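Local coordinates for protein extracellular ligand-binding receptor (Rhodopseudomonas palustris, PDB 3SG0) that probably serves as a solute-binding protein for uptake of aromatic acids, and here holds benzoyl-formic acid (phenylglyoxylate) in its ligand pocket, at residues E263-D277 / S371-K385. Numbering follows the deposited sequence.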
# COMPACT_ATOMS: atom_id res chain seq x y z
N GLU A 263 9.92 -19.12 -0.15
CA GLU A 263 9.05 -20.02 0.59
C GLU A 263 9.29 -19.81 2.09
O GLU A 263 10.43 -19.71 2.54
CB GLU A 263 9.33 -21.47 0.19
CG GLU A 263 8.50 -22.51 0.92
CD GLU A 263 7.05 -22.55 0.47
OE1 GLU A 263 6.71 -21.86 -0.52
OE2 GLU A 263 6.26 -23.27 1.11
N GLY A 264 8.20 -19.73 2.85
CA GLY A 264 8.31 -19.56 4.28
C GLY A 264 8.40 -18.12 4.75
O GLY A 264 8.36 -17.87 5.96
N ALA A 265 8.54 -17.17 3.83
CA ALA A 265 8.55 -15.76 4.23
C ALA A 265 7.27 -15.42 4.97
O ALA A 265 6.19 -15.89 4.60
CB ALA A 265 8.72 -14.86 3.02
N ILE A 266 7.38 -14.60 6.01
CA ILE A 266 6.24 -14.16 6.79
C ILE A 266 6.24 -12.64 6.83
O ILE A 266 7.30 -12.02 6.92
CB ILE A 266 6.28 -14.75 8.22
CG1 ILE A 266 6.02 -16.26 8.17
CG2 ILE A 266 5.28 -14.05 9.14
CD1 ILE A 266 6.34 -16.99 9.46
N PHE A 267 5.06 -12.05 6.74
CA PHE A 267 4.91 -10.60 6.85
C PHE A 267 3.56 -10.26 7.46
O PHE A 267 2.64 -11.09 7.43
CB PHE A 267 5.07 -9.90 5.49
CG PHE A 267 4.06 -10.31 4.44
CD1 PHE A 267 2.89 -9.58 4.23
CD2 PHE A 267 4.29 -11.41 3.63
CE1 PHE A 267 1.99 -9.95 3.25
CE2 PHE A 267 3.39 -11.79 2.66
CZ PHE A 267 2.24 -11.06 2.46
N ALA A 268 3.45 -9.07 8.03
CA ALA A 268 2.16 -8.57 8.46
C ALA A 268 1.51 -7.85 7.29
O ALA A 268 2.12 -6.96 6.67
CB ALA A 268 2.32 -7.63 9.64
N GLY A 269 0.28 -8.22 6.96
CA GLY A 269 -0.41 -7.64 5.83
C GLY A 269 -1.92 -7.60 5.99
O GLY A 269 -2.46 -7.62 7.10
N GLU A 270 -2.58 -7.52 4.85
CA GLU A 270 -3.99 -7.19 4.76
C GLU A 270 -4.90 -8.40 4.67
O GLU A 270 -4.49 -9.47 4.22
CB GLU A 270 -4.25 -6.31 3.53
CG GLU A 270 -3.72 -4.89 3.63
CD GLU A 270 -2.21 -4.79 3.50
OE1 GLU A 270 -1.64 -5.26 2.50
OE2 GLU A 270 -1.62 -4.20 4.43
N ALA A 271 -6.16 -8.20 5.04
CA ALA A 271 -7.18 -9.24 4.95
C ALA A 271 -7.19 -9.90 3.59
O ALA A 271 -7.32 -11.12 3.49
CB ALA A 271 -8.54 -8.67 5.27
N PHE A 272 -7.06 -9.10 2.53
CA PHE A 272 -7.06 -9.62 1.16
C PHE A 272 -6.13 -10.82 1.02
O PHE A 272 -6.47 -11.81 0.36
CB PHE A 272 -6.64 -8.49 0.22
CG PHE A 272 -6.54 -8.87 -1.25
CD1 PHE A 272 -7.54 -8.50 -2.14
CD2 PHE A 272 -5.42 -9.51 -1.74
CE1 PHE A 272 -7.43 -8.79 -3.50
CE2 PHE A 272 -5.31 -9.81 -3.10
CZ PHE A 272 -6.32 -9.44 -3.97
N SER A 273 -4.95 -10.73 1.62
CA SER A 273 -3.94 -11.77 1.45
C SER A 273 -4.27 -13.06 2.18
O SER A 273 -3.80 -14.14 1.80
CB SER A 273 -2.58 -11.27 1.92
OG SER A 273 -2.17 -10.13 1.18
N GLY A 274 -5.05 -12.95 3.25
CA GLY A 274 -5.44 -14.12 4.02
C GLY A 274 -6.87 -14.56 3.79
O GLY A 274 -7.37 -15.44 4.49
N ALA A 275 -7.54 -13.97 2.81
CA ALA A 275 -8.98 -14.13 2.68
C ALA A 275 -9.40 -15.57 2.44
O ALA A 275 -10.45 -16.00 2.91
CB ALA A 275 -9.52 -13.24 1.57
N GLU A 276 -8.59 -16.32 1.70
CA GLU A 276 -8.95 -17.71 1.38
C GLU A 276 -8.96 -18.60 2.62
O GLU A 276 -9.52 -19.69 2.59
CB GLU A 276 -8.01 -18.29 0.32
CG GLU A 276 -8.20 -17.70 -1.07
CD GLU A 276 -7.74 -16.26 -1.16
OE1 GLU A 276 -6.58 -15.97 -0.79
OE2 GLU A 276 -8.54 -15.40 -1.59
N ASP A 277 -8.33 -18.14 3.70
CA ASP A 277 -8.29 -18.90 4.94
C ASP A 277 -9.25 -18.37 5.99
O ASP A 277 -9.18 -18.76 7.16
CB ASP A 277 -6.86 -18.94 5.47
CG ASP A 277 -5.92 -19.67 4.54
OD1 ASP A 277 -6.31 -20.77 4.08
OD2 ASP A 277 -4.83 -19.14 4.24
N SER A 371 -6.41 -4.92 11.89
CA SER A 371 -6.16 -4.94 10.45
C SER A 371 -4.90 -5.71 10.08
O SER A 371 -4.64 -5.93 8.90
CB SER A 371 -6.01 -3.50 9.91
OG SER A 371 -4.77 -2.90 10.26
N ALA A 372 -4.08 -6.06 11.07
CA ALA A 372 -2.81 -6.73 10.79
C ALA A 372 -3.01 -8.23 10.81
O ALA A 372 -3.33 -8.82 11.85
CB ALA A 372 -1.74 -6.32 11.80
N PHE A 373 -2.84 -8.87 9.66
CA PHE A 373 -2.91 -10.32 9.54
C PHE A 373 -1.53 -10.88 9.21
O PHE A 373 -0.86 -10.39 8.31
CB PHE A 373 -3.91 -10.73 8.45
CG PHE A 373 -5.33 -10.36 8.78
CD1 PHE A 373 -6.15 -11.25 9.46
CD2 PHE A 373 -5.84 -9.12 8.43
CE1 PHE A 373 -7.46 -10.90 9.77
CE2 PHE A 373 -7.14 -8.78 8.74
CZ PHE A 373 -7.95 -9.68 9.41
N LEU A 374 -1.09 -11.89 9.95
CA LEU A 374 0.18 -12.52 9.65
C LEU A 374 0.02 -13.46 8.48
O LEU A 374 -0.80 -14.39 8.52
CB LEU A 374 0.74 -13.24 10.88
CG LEU A 374 1.25 -12.32 11.99
CD1 LEU A 374 1.54 -13.11 13.25
CD2 LEU A 374 2.49 -11.57 11.53
N ILE A 375 0.80 -13.21 7.43
CA ILE A 375 0.75 -13.95 6.18
C ILE A 375 2.04 -14.73 6.01
O ILE A 375 3.13 -14.23 6.32
CB ILE A 375 0.60 -12.98 4.98
CG1 ILE A 375 -0.55 -12.00 5.19
CG2 ILE A 375 0.45 -13.77 3.68
CD1 ILE A 375 -1.92 -12.64 5.37
N GLU A 376 1.93 -15.96 5.51
CA GLU A 376 3.08 -16.80 5.23
C GLU A 376 2.99 -17.26 3.78
O GLU A 376 1.90 -17.55 3.29
CB GLU A 376 3.06 -18.01 6.16
CG GLU A 376 4.28 -18.92 6.07
CD GLU A 376 4.14 -20.15 6.96
OE1 GLU A 376 2.99 -20.60 7.16
OE2 GLU A 376 5.16 -20.65 7.46
N ILE A 377 4.13 -17.34 3.10
CA ILE A 377 4.18 -17.99 1.80
C ILE A 377 4.37 -19.49 2.03
O ILE A 377 5.41 -19.92 2.52
CB ILE A 377 5.31 -17.43 0.91
CG1 ILE A 377 5.09 -15.92 0.69
CG2 ILE A 377 5.36 -18.17 -0.42
CD1 ILE A 377 6.20 -15.25 -0.09
N ARG A 378 3.33 -20.26 1.72
CA ARG A 378 3.35 -21.71 1.90
C ARG A 378 2.96 -22.38 0.60
O ARG A 378 1.89 -22.11 0.06
CB ARG A 378 2.36 -22.14 2.98
CG ARG A 378 2.81 -21.90 4.40
CD ARG A 378 2.26 -22.97 5.34
NE ARG A 378 0.82 -23.16 5.22
CZ ARG A 378 -0.09 -22.33 5.74
NH1 ARG A 378 0.30 -21.25 6.40
NH2 ARG A 378 -1.38 -22.59 5.59
N ASP A 379 3.83 -23.26 0.11
CA ASP A 379 3.58 -23.96 -1.14
C ASP A 379 3.20 -22.99 -2.26
O ASP A 379 2.28 -23.24 -3.03
CB ASP A 379 2.50 -25.03 -0.95
CG ASP A 379 2.93 -26.11 0.02
OD1 ASP A 379 4.13 -26.47 0.03
OD2 ASP A 379 2.07 -26.61 0.78
N GLY A 380 3.90 -21.87 -2.32
CA GLY A 380 3.74 -20.94 -3.43
C GLY A 380 2.45 -20.15 -3.41
O GLY A 380 2.00 -19.68 -4.46
N ALA A 381 1.85 -19.97 -2.24
CA ALA A 381 0.66 -19.14 -2.09
C ALA A 381 0.69 -18.38 -0.78
O ALA A 381 1.29 -18.83 0.19
CB ALA A 381 -0.61 -20.00 -2.17
N PHE A 382 0.05 -17.21 -0.77
CA PHE A 382 -0.14 -16.46 0.47
C PHE A 382 -1.22 -17.12 1.33
O PHE A 382 -2.33 -17.36 0.88
CB PHE A 382 -0.50 -15.01 0.18
CG PHE A 382 0.56 -14.27 -0.57
CD1 PHE A 382 1.81 -14.05 -0.00
CD2 PHE A 382 0.32 -13.80 -1.84
CE1 PHE A 382 2.80 -13.37 -0.70
CE2 PHE A 382 1.30 -13.12 -2.55
CZ PHE A 382 2.55 -12.90 -1.98
N ARG A 383 -0.87 -17.40 2.58
CA ARG A 383 -1.77 -18.07 3.51
C ARG A 383 -1.76 -17.35 4.85
O ARG A 383 -0.77 -16.71 5.20
CB ARG A 383 -1.32 -19.52 3.75
CG ARG A 383 -1.15 -20.36 2.48
CD ARG A 383 -2.48 -20.60 1.79
NE ARG A 383 -3.45 -21.22 2.69
CZ ARG A 383 -3.56 -22.53 2.90
NH1 ARG A 383 -2.76 -23.38 2.27
NH2 ARG A 383 -4.48 -22.99 3.74
N LEU A 384 -2.85 -17.44 5.60
CA LEU A 384 -2.79 -17.00 6.99
C LEU A 384 -1.79 -17.87 7.75
O LEU A 384 -1.86 -19.10 7.68
CB LEU A 384 -4.15 -17.09 7.66
CG LEU A 384 -5.14 -15.98 7.32
CD1 LEU A 384 -6.43 -16.22 8.09
CD2 LEU A 384 -4.58 -14.60 7.65
N LYS A 385 -0.87 -17.24 8.46
CA LYS A 385 0.07 -17.99 9.28
C LYS A 385 -0.67 -18.64 10.44
O LYS A 385 -1.47 -17.98 11.10
CB LYS A 385 1.17 -17.07 9.82
CG LYS A 385 2.18 -17.77 10.72
CD LYS A 385 3.05 -18.74 9.92
CE LYS A 385 4.04 -19.46 10.81
NZ LYS A 385 3.38 -20.50 11.65
O HOH W 1 7.79 -19.90 7.69
O HOH W 2 -6.41 -5.95 6.83
O HOH W 3 -4.52 -17.84 -0.78
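Strand 266-269 pairs antiparallel with strand 373-378, the middle of a small three-stranded sheet in this periplasmic binding protein, whose Glu270 end lies close to the bound benzoyl-formic acid; the third strand of the sheet is the returning hairpin arm 381-384. Phe267 and Ile375 exchange two backbone bonds, Ile375 N to Phe267 O being 2.8 Å, and Gly269 and Phe373 exchange another two. With CG between the backbone N and the carbonyl carbon (chi1 61°), the Phe267 ring is set against Ile375, whose CB lies over one face, 3.8 Å from the centroid, in a CH-pi contact. Phe382 CD1 meets the edge of that ring. Ile375 CD1 reaches on to Ser273 CB, 3.8 Å away. Beyond the strand, Asp277 and Arg383 form a side-on, two-nitrogen salt bridge: NE donates to the syn lone pair of OD2 at 2.9 Å, NH2 donates to OD1, and the carboxylate and guanidinium planes are inclined 33° to each other. Leu384 N also donates to OD2, from the anti side, so this oxygen binds side chain and backbone together. At the type I' turn, Glu263 OE2 accepts from Asp379 N at 2.6 Å. Helix 252-258 covers Ile377 and Phe382, helix 143-156 brings Tyr153 against Leu374 and Lys385, and helix 283-298 packs on Ala271.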